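Local coordinates for L-lysine 6-monooxygenase (PDB 5CQF), which probably uses FAD and NADPH to hydroxylate the side-chain amine of L-lysine or a related amino acid in siderophore biosynthesis, at residues R86-R98 against E113-V125. Residues are numbered along the deposited sequence; the frame is centred on the assembly and turned at random.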
ATOM      1  N   ARG A  86      -9.529 -14.190 -27.456  1.00 38.92           N
ATOM      2  CA  ARG A  86      -8.730 -15.265 -26.933  1.00 40.79           C
ATOM      3  C   ARG A  86      -7.301 -14.844 -26.585  1.00 39.14           C
ATOM      4  O   ARG A  86      -6.559 -15.640 -26.007  1.00 38.79           O
ATOM      5  CB  ARG A  86      -8.784 -16.484 -27.855  1.00 44.53           C
ATOM      6  CG  ARG A  86      -7.946 -16.454 -29.110  1.00 48.60           C
ATOM      7  CD  ARG A  86      -8.433 -17.574 -30.028  1.00 53.66           C
ATOM      8  NE  ARG A  86      -7.637 -17.694 -31.244  1.00 57.80           N
ATOM      9  CZ  ARG A  86      -7.838 -17.008 -32.370  1.00 59.88           C
ATOM     10  NH1 ARG A  86      -8.808 -16.097 -32.474  1.00 61.71           N
ATOM     11  NH2 ARG A  86      -7.037 -17.213 -33.400  1.00 61.08           N
ATOM     12  N   PHE A  87      -6.965 -13.575 -26.838  1.00 37.84           N
ATOM     13  CA  PHE A  87      -5.640 -13.011 -26.539  1.00 36.93           C
ATOM     14  C   PHE A  87      -5.560 -12.135 -25.283  1.00 34.48           C
ATOM     15  O   PHE A  87      -4.561 -11.473 -25.047  1.00 33.89           O
ATOM     16  CB  PHE A  87      -5.164 -12.253 -27.755  1.00 37.64           C
ATOM     17  CG  PHE A  87      -5.407 -13.005 -29.032  1.00 40.02           C
ATOM     18  CD1 PHE A  87      -4.703 -14.181 -29.296  1.00 42.16           C
ATOM     19  CD2 PHE A  87      -6.356 -12.575 -29.936  1.00 40.82           C
ATOM     20  CE1 PHE A  87      -4.920 -14.901 -30.462  1.00 43.30           C
ATOM     21  CE2 PHE A  87      -6.580 -13.282 -31.101  1.00 42.58           C
ATOM     22  CZ  PHE A  87      -5.863 -14.448 -31.364  1.00 43.76           C
ATOM     23  N   SER A  88      -6.592 -12.188 -24.454  1.00 34.15           N
ATOM     24  CA  SER A  88      -6.614 -11.457 -23.195  1.00 32.82           C
ATOM     25  C   SER A  88      -5.564 -11.967 -22.216  1.00 32.63           C
ATOM     26  O   SER A  88      -5.118 -13.087 -22.312  1.00 33.10           O
ATOM     27  CB  SER A  88      -8.005 -11.542 -22.577  1.00 32.93           C
ATOM     28  OG  SER A  88      -8.256 -12.844 -22.081  1.00 34.24           O
ATOM     29  N   PHE A  89      -5.157 -11.118 -21.281  1.00 32.18           N
ATOM     30  CA  PHE A  89      -4.188 -11.474 -20.281  1.00 31.94           C
ATOM     31  C   PHE A  89      -4.765 -12.547 -19.357  1.00 32.73           C
ATOM     32  O   PHE A  89      -4.043 -13.384 -18.875  1.00 34.52           O
ATOM     33  CB  PHE A  89      -3.836 -10.237 -19.463  1.00 31.90           C
ATOM     34  CG  PHE A  89      -2.620 -10.401 -18.595  1.00 31.34           C
ATOM     35  CD1 PHE A  89      -1.365 -10.263 -19.125  1.00 31.37           C
ATOM     36  CD2 PHE A  89      -2.735 -10.696 -17.276  1.00 32.08           C
ATOM     37  CE1 PHE A  89      -0.246 -10.414 -18.358  1.00 30.49           C
ATOM     38  CE2 PHE A  89      -1.616 -10.829 -16.473  1.00 32.01           C
ATOM     39  CZ  PHE A  89      -0.360 -10.684 -17.033  1.00 31.62           C
ATOM     40  N   ALA A  90      -6.061 -12.504 -19.090  1.00 33.31           N
ATOM     41  CA  ALA A  90      -6.716 -13.561 -18.339  1.00 34.25           C
ATOM     42  C   ALA A  90      -6.565 -14.922 -19.030  1.00 34.95           C
ATOM     43  O   ALA A  90      -6.227 -15.891 -18.380  1.00 35.19           O
ATOM     44  CB  ALA A  90      -8.166 -13.229 -18.133  1.00 35.37           C
HETATM   45  N   MSE A  91      -6.776 -14.992 -20.337  1.00 35.35           N
HETATM   46  CA  MSE A  91      -6.500 -16.211 -21.088  1.00 36.70           C
HETATM   47  C   MSE A  91      -5.050 -16.594 -21.067  1.00 36.33           C
HETATM   48  O   MSE A  91      -4.712 -17.771 -21.059  1.00 37.20           O
HETATM   49  CB  MSE A  91      -6.847 -16.060 -22.560  1.00 39.74           C
HETATM   50  CG  MSE A  91      -8.336 -16.058 -22.805  1.00 43.43           C
HETATM   51 SE   MSE A  91      -9.097 -17.886 -22.636  1.00 56.03          SE
HETATM   52  CE  MSE A  91      -8.493 -18.708 -24.328  1.00 51.92           C
ATOM     53  N   TYR A  92      -4.153 -15.618 -21.112  1.00 34.43           N
ATOM     54  CA  TYR A  92      -2.728 -15.905 -20.928  1.00 34.28           C
ATOM     55  C   TYR A  92      -2.444 -16.520 -19.575  1.00 34.35           C
ATOM     56  O   TYR A  92      -1.722 -17.495 -19.485  1.00 36.50           O
ATOM     57  CB  TYR A  92      -1.892 -14.627 -21.101  1.00 33.34           C
ATOM     58  CG  TYR A  92      -0.495 -14.700 -20.619  1.00 31.43           C
ATOM     59  CD1 TYR A  92       0.455 -15.414 -21.295  1.00 32.15           C
ATOM     60  CD2 TYR A  92      -0.129 -14.030 -19.494  1.00 31.18           C
ATOM     61  CE1 TYR A  92       1.753 -15.464 -20.851  1.00 32.55           C
ATOM     62  CE2 TYR A  92       1.159 -14.060 -19.032  1.00 31.38           C
ATOM     63  CZ  TYR A  92       2.101 -14.768 -19.719  1.00 33.13           C
ATOM     64  OH  TYR A  92       3.383 -14.757 -19.217  1.00 34.85           O
ATOM     65  N   LEU A  93      -2.981 -15.953 -18.513  1.00 33.85           N
ATOM     66  CA  LEU A  93      -2.679 -16.492 -17.202  1.00 34.57           C
ATOM     67  C   LEU A  93      -3.235 -17.893 -17.068  1.00 36.99           C
ATOM     68  O   LEU A  93      -2.617 -18.740 -16.446  1.00 37.19           O
ATOM     69  CB  LEU A  93      -3.258 -15.663 -16.074  1.00 32.93           C
ATOM     70  CG  LEU A  93      -2.565 -14.364 -15.793  1.00 32.99           C
ATOM     71  CD1 LEU A  93      -3.274 -13.672 -14.631  1.00 32.16           C
ATOM     72  CD2 LEU A  93      -1.095 -14.616 -15.533  1.00 32.69           C
ATOM     73  N   LYS A  94      -4.428 -18.106 -17.589  1.00 38.82           N
ATOM     74  CA  LYS A  94      -5.062 -19.407 -17.479  1.00 42.29           C
ATOM     75  C   LYS A  94      -4.275 -20.445 -18.273  1.00 42.76           C
ATOM     76  O   LYS A  94      -4.054 -21.540 -17.802  1.00 43.48           O
ATOM     77  CB  LYS A  94      -6.510 -19.337 -17.964  1.00 44.99           C
ATOM     78  CG  LYS A  94      -7.208 -20.676 -18.108  1.00 47.38           C
ATOM     79  CD  LYS A  94      -8.714 -20.478 -18.078  1.00 49.59           C
ATOM     80  CE  LYS A  94      -9.463 -21.802 -18.019  1.00 51.69           C
ATOM     81  NZ  LYS A  94      -9.608 -22.368 -19.377  1.00 52.40           N
ATOM     82  N   ASP A  95      -3.805 -20.091 -19.450  1.00 41.84           N
ATOM     83  CA  ASP A  95      -3.019 -21.029 -20.226  1.00 44.48           C
ATOM     84  C   ASP A  95      -1.721 -21.394 -19.496  1.00 45.35           C
ATOM     85  O   ASP A  95      -1.256 -22.529 -19.599  1.00 47.17           O
ATOM     86  CB  ASP A  95      -2.731 -20.439 -21.598  1.00 45.88           C
ATOM     87  CG  ASP A  95      -2.027 -21.400 -22.535  1.00 46.55           C
ATOM     88  OD1 ASP A  95      -2.543 -22.502 -22.755  1.00 49.47           O
ATOM     89  OD2 ASP A  95      -0.987 -21.013 -23.106  1.00 47.11           O
ATOM     90  N   GLN A  96      -1.149 -20.459 -18.730  1.00 43.23           N
ATOM     91  CA  GLN A  96       0.134 -20.714 -18.101  1.00 41.87           C
ATOM     92  C   GLN A  96      -0.038 -21.283 -16.707  1.00 40.41           C
ATOM     93  O   GLN A  96       0.952 -21.603 -16.044  1.00 40.13           O
ATOM     94  CB  GLN A  96       0.970 -19.449 -18.053  1.00 42.47           C
ATOM     95  CG  GLN A  96       1.095 -18.758 -19.383  1.00 44.38           C
ATOM     96  CD  GLN A  96       1.930 -19.534 -20.354  1.00 46.80           C
ATOM     97  OE1 GLN A  96       3.018 -19.988 -20.032  1.00 48.51           O
ATOM     98  NE2 GLN A  96       1.426 -19.689 -21.550  1.00 50.33           N
ATOM     99  N   GLY A  97      -1.287 -21.401 -16.259  1.00 39.80           N
ATOM    100  CA  GLY A  97      -1.605 -21.959 -14.933  1.00 39.30           C
ATOM    101  C   GLY A  97      -1.316 -21.015 -13.771  1.00 38.35           C
ATOM    102  O   GLY A  97      -1.134 -21.462 -12.641  1.00 40.28           O
ATOM    103  N   ARG A  98      -1.330 -19.709 -14.010  1.00 36.87           N
ATOM    104  CA  ARG A  98      -0.898 -18.764 -12.985  1.00 35.29           C
ATOM    105  C   ARG A  98      -1.973 -17.796 -12.521  1.00 34.74           C
ATOM    106  O   ARG A  98      -1.669 -16.873 -11.798  1.00 36.54           O
ATOM    107  CB  ARG A  98       0.318 -17.983 -13.495  1.00 34.17           C
ATOM    108  CG  ARG A  98       1.573 -18.832 -13.641  1.00 34.23           C
ATOM    109  CD  ARG A  98       2.849 -17.999 -13.707  1.00 34.59           C
ATOM    110  NE  ARG A  98       2.707 -16.825 -14.602  1.00 34.51           N
ATOM    111  CZ  ARG A  98       3.097 -16.753 -15.866  1.00 34.11           C
ATOM    112  NH1 ARG A  98       3.683 -17.760 -16.483  1.00 35.88           N
ATOM    113  NH2 ARG A  98       2.887 -15.651 -16.526  1.00 34.45           N
ATOM    114  N   GLU A 113       6.852 -10.039 -17.330  1.00 35.81           N
ATOM    115  CA  GLU A 113       5.613 -10.750 -17.570  1.00 34.94           C
ATOM    116  C   GLU A 113       4.850 -10.192 -18.779  1.00 34.36           C
ATOM    117  O   GLU A 113       4.394 -10.961 -19.647  1.00 33.45           O
ATOM    118  CB  GLU A 113       4.726 -10.830 -16.310  1.00 34.44           C
ATOM    119  CG  GLU A 113       3.576 -11.830 -16.491  1.00 34.77           C
ATOM    120  CD  GLU A 113       2.845 -12.245 -15.218  1.00 34.97           C
ATOM    121  OE1 GLU A 113       2.834 -11.505 -14.199  1.00 36.66           O
ATOM    122  OE2 GLU A 113       2.240 -13.341 -15.227  1.00 34.19           O
ATOM    123  N   TRP A 114       4.727  -8.877 -18.876  1.00 33.98           N
ATOM    124  CA  TRP A 114       4.078  -8.284 -20.060  1.00 34.03           C
ATOM    125  C   TRP A 114       4.794  -8.631 -21.368  1.00 35.91           C
ATOM    126  O   TRP A 114       4.135  -8.872 -22.379  1.00 35.69           O
ATOM    127  CB  TRP A 114       3.982  -6.765 -19.937  1.00 33.74           C
ATOM    128  CG  TRP A 114       2.950  -6.292 -18.998  1.00 33.08           C
ATOM    129  CD1 TRP A 114       3.142  -5.698 -17.779  1.00 34.23           C
ATOM    130  CD2 TRP A 114       1.555  -6.370 -19.183  1.00 33.10           C
ATOM    131  NE1 TRP A 114       1.935  -5.386 -17.207  1.00 33.91           N
ATOM    132  CE2 TRP A 114       0.948  -5.790 -18.064  1.00 33.20           C
ATOM    133  CE3 TRP A 114       0.750  -6.871 -20.200  1.00 34.65           C
ATOM    134  CZ2 TRP A 114      -0.399  -5.727 -17.929  1.00 34.92           C
ATOM    135  CZ3 TRP A 114      -0.585  -6.817 -20.054  1.00 34.26           C
ATOM    136  CH2 TRP A 114      -1.153  -6.259 -18.949  1.00 35.45           C
ATOM    137  N   SER A 115       6.129  -8.675 -21.356  1.00 37.87           N
ATOM    138  CA  SER A 115       6.898  -9.172 -22.518  1.00 40.99           C
ATOM    139  C   SER A 115       6.516 -10.581 -22.911  1.00 39.71           C
ATOM    140  O   SER A 115       6.224 -10.854 -24.089  1.00 40.29           O
ATOM    141  CB  SER A 115       8.411  -9.183 -22.240  1.00 44.10           C
ATOM    142  OG  SER A 115       8.867  -7.856 -22.103  1.00 50.02           O
ATOM    143  N   ASP A 116       6.543 -11.481 -21.930  1.00 38.12           N
ATOM    144  CA  ASP A 116       6.137 -12.862 -22.159  1.00 37.94           C
ATOM    145  C   ASP A 116       4.734 -12.953 -22.730  1.00 36.47           C
ATOM    146  O   ASP A 116       4.488 -13.683 -23.704  1.00 36.66           O
ATOM    147  CB  ASP A 116       6.211 -13.671 -20.868  1.00 39.11           C
ATOM    148  CG  ASP A 116       6.105 -15.167 -21.125  1.00 40.51           C
ATOM    149  OD1 ASP A 116       7.044 -15.713 -21.721  1.00 43.38           O
ATOM    150  OD2 ASP A 116       5.099 -15.801 -20.764  1.00 40.85           O
ATOM    151  N   TYR A 117       3.812 -12.198 -22.135  1.00 35.17           N
ATOM    152  CA  TYR A 117       2.443 -12.114 -22.667  1.00 34.54           C
ATOM    153  C   TYR A 117       2.467 -11.717 -24.117  1.00 35.91           C
ATOM    154  O   TYR A 117       1.818 -12.303 -24.961  1.00 35.27           O
ATOM    155  CB  TYR A 117       1.618 -11.104 -21.858  1.00 33.64           C
ATOM    156  CG  TYR A 117       0.315 -10.647 -22.508  1.00 32.79           C
ATOM    157  CD1 TYR A 117      -0.757 -11.517 -22.681  1.00 32.41           C
ATOM    158  CD2 TYR A 117       0.158  -9.317 -22.932  1.00 32.43           C
ATOM    159  CE1 TYR A 117      -1.937 -11.082 -23.272  1.00 32.66           C
ATOM    160  CE2 TYR A 117      -1.016  -8.877 -23.511  1.00 30.72           C
ATOM    161  CZ  TYR A 117      -2.051  -9.747 -23.680  1.00 31.68           C
ATOM    162  OH  TYR A 117      -3.187  -9.294 -24.274  1.00 32.13           O
ATOM    163  N   LEU A 118       3.246 -10.694 -24.402  1.00 37.54           N
ATOM    164  CA  LEU A 118       3.291 -10.147 -25.729  1.00 38.80           C
ATOM    165  C   LEU A 118       3.826 -11.163 -26.737  1.00 38.14           C
ATOM    166  O   LEU A 118       3.305 -11.291 -27.847  1.00 38.33           O
ATOM    167  CB  LEU A 118       4.147  -8.890 -25.681  1.00 40.97           C
ATOM    168  CG  LEU A 118       4.464  -8.337 -27.043  1.00 44.18           C
ATOM    169  CD1 LEU A 118       3.277  -7.531 -27.518  1.00 44.62           C
ATOM    170  CD2 LEU A 118       5.720  -7.489 -26.957  1.00 48.31           C
ATOM    171  N   GLY A 119       4.860 -11.904 -26.369  1.00 38.54           N
ATOM    172  CA  GLY A 119       5.319 -13.047 -27.211  1.00 38.16           C
ATOM    173  C   GLY A 119       4.236 -14.110 -27.323  1.00 38.79           C
ATOM    174  O   GLY A 119       4.056 -14.726 -28.361  1.00 40.18           O
ATOM    175  N   TRP A 120       3.476 -14.320 -26.258  1.00 37.37           N
ATOM    176  CA  TRP A 120       2.449 -15.340 -26.290  1.00 38.23           C
ATOM    177  C   TRP A 120       1.344 -14.965 -27.258  1.00 38.88           C
ATOM    178  O   TRP A 120       0.786 -15.828 -27.942  1.00 41.29           O
ATOM    179  CB  TRP A 120       1.936 -15.582 -24.868  1.00 37.60           C
ATOM    180  CG  TRP A 120       0.766 -16.487 -24.704  1.00 38.57           C
ATOM    181  CD1 TRP A 120       0.800 -17.834 -24.423  1.00 39.72           C
ATOM    182  CD2 TRP A 120      -0.620 -16.115 -24.672  1.00 37.76           C
ATOM    183  NE1 TRP A 120      -0.476 -18.312 -24.274  1.00 39.25           N
ATOM    184  CE2 TRP A 120      -1.364 -17.286 -24.434  1.00 37.65           C
ATOM    185  CE3 TRP A 120      -1.305 -14.909 -24.847  1.00 36.35           C
ATOM    186  CZ2 TRP A 120      -2.759 -17.288 -24.373  1.00 37.46           C
ATOM    187  CZ3 TRP A 120      -2.689 -14.916 -24.796  1.00 35.51           C
ATOM    188  CH2 TRP A 120      -3.399 -16.095 -24.561  1.00 36.33           C
ATOM    189  N   VAL A 121       1.008 -13.687 -27.332  1.00 38.30           N
ATOM    190  CA  VAL A 121       0.010 -13.237 -28.320  1.00 38.78           C
ATOM    191  C   VAL A 121       0.595 -13.239 -29.724  1.00 40.99           C
ATOM    192  O   VAL A 121      -0.010 -13.736 -30.675  1.00 40.69           O
ATOM    193  CB  VAL A 121      -0.504 -11.802 -28.074  1.00 36.99           C
ATOM    194  CG1 VAL A 121      -1.571 -11.464 -29.108  1.00 37.27           C
ATOM    195  CG2 VAL A 121      -1.106 -11.669 -26.697  1.00 36.71           C
ATOM    196  N   SER A 122       1.767 -12.649 -29.858  1.00 43.15           N
ATOM    197  CA  SER A 122       2.423 -12.599 -31.166  1.00 47.23           C
ATOM    198  C   SER A 122       2.435 -13.975 -31.826  1.00 49.08           C
ATOM    199  O   SER A 122       1.917 -14.141 -32.927  1.00 51.32           O
ATOM    200  CB  SER A 122       3.842 -12.035 -31.029  1.00 47.68           C
ATOM    201  OG  SER A 122       4.493 -12.084 -32.267  1.00 50.65           O
ATOM    202  N   ARG A 123       2.961 -14.968 -31.121  1.00 52.19           N
ATOM    203  CA  ARG A 123       3.026 -16.358 -31.628  1.00 57.51           C
ATOM    204  C   ARG A 123       1.728 -16.913 -32.167  1.00 55.60           C
ATOM    205  O   ARG A 123       1.753 -17.923 -32.841  1.00 59.19           O
ATOM    206  CB  ARG A 123       3.431 -17.320 -30.515  1.00 61.25           C
ATOM    207  CG  ARG A 123       4.916 -17.476 -30.328  1.00 66.59           C
ATOM    208  CD  ARG A 123       5.188 -18.552 -29.279  1.00 72.59           C
ATOM    209  NE  ARG A 123       5.231 -18.023 -27.907  1.00 75.87           N
ATOM    210  CZ  ARG A 123       4.491 -18.449 -26.871  1.00 78.28           C
ATOM    211  NH1 ARG A 123       3.588 -19.435 -27.005  1.00 81.54           N
ATOM    212  NH2 ARG A 123       4.654 -17.875 -25.674  1.00 73.87           N
ATOM    213  N   GLN A 124       0.599 -16.339 -31.774  1.00 52.12           N
ATOM    214  CA  GLN A 124      -0.701 -16.848 -32.176  1.00 50.37           C
ATOM    215  C   GLN A 124      -1.286 -16.085 -33.331  1.00 50.12           C
ATOM    216  O   GLN A 124      -2.213 -16.588 -33.945  1.00 50.37           O
ATOM    217  CB  GLN A 124      -1.704 -16.769 -31.019  1.00 50.05           C
ATOM    218  CG  GLN A 124      -1.424 -17.699 -29.859  1.00 49.73           C
ATOM    219  CD  GLN A 124      -2.416 -17.495 -28.753  1.00 48.17           C
ATOM    220  OE1 GLN A 124      -3.532 -17.991 -28.822  1.00 48.53           O
ATOM    221  NE2 GLN A 124      -2.027 -16.733 -27.731  1.00 46.92           N
ATOM    222  N   VAL A 125      -0.782 -14.879 -33.618  1.00 49.39           N
ATOM    223  CA  VAL A 125      -1.351 -14.035 -34.697  1.00 49.07           C
ATOM    224  C   VAL A 125      -0.340 -13.566 -35.757  1.00 50.22           C
ATOM    225  O   VAL A 125      -0.621 -12.651 -36.523  1.00 50.78           O
ATOM    226  CB  VAL A 125      -2.052 -12.787 -34.122  1.00 47.54           C
ATOM    227  CG1 VAL A 125      -3.140 -13.183 -33.147  1.00 47.86           C
ATOM    228  CG2 VAL A 125      -1.065 -11.862 -33.442  1.00 45.92           C
TER
HETATM  229  O   HOH W   1      -5.076 -19.261 -30.656  1.00 41.19           O
HETATM  230  O   HOH W   2       4.954 -17.941 -18.952  1.00 35.26           O
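Tyr92, Tyr117 and Trp120 all hold CG anti to the backbone N (chi1 165°, 165° and 173°), which carries their rings into the gap between the helical segments 89-96 and 113-125, packed nearly at right angles. There they mesh as an aromatic cluster: the edge of Tyr92 meets the face of Trp120, with Tyr92 CD1 3.6 Å from Trp120 CG, and Tyr117 turns its edge to the face of Tyr92 in an offset edge-to-face contact, its CA over the same ring. Phe89 directs its edge at one face of Tyr117, whose other face carries Val121 CG2, and also touches Trp114. Flat, wide side chains suit such a crossing because they fill the space between segment axes 10.5 Å apart, and the tyrosine hydroxyls and the Trp120 indole N-H can be bonded at its margins. Tyr117 OH donates to Phe87 O at 2.7 Å, tying down the loop ahead of helix 89-96. Trp120 NE1 reaches Asp95 OD2 at 3.0 Å, nearly in the indole plane. Tyr92 OH gives its proton to the anti lone pair of Asp116 OD2 (2.5 Å) and accepts one from Arg98 NH2 (2.9 Å). The same Arg98 NH2 forms a salt bridge with Glu113 OE2 at 2.7 Å, and the Tyr298 hydroxyl of a third subunit hydrogen-bonds to both Glu113 OE2 and Arg98 NE. Apolar ring faces thus supply the bulk of the packing, while directed bonds help to fix the orientation of Tyr92, Tyr117 and Trp120 and link this helix pair to the tetramer interface.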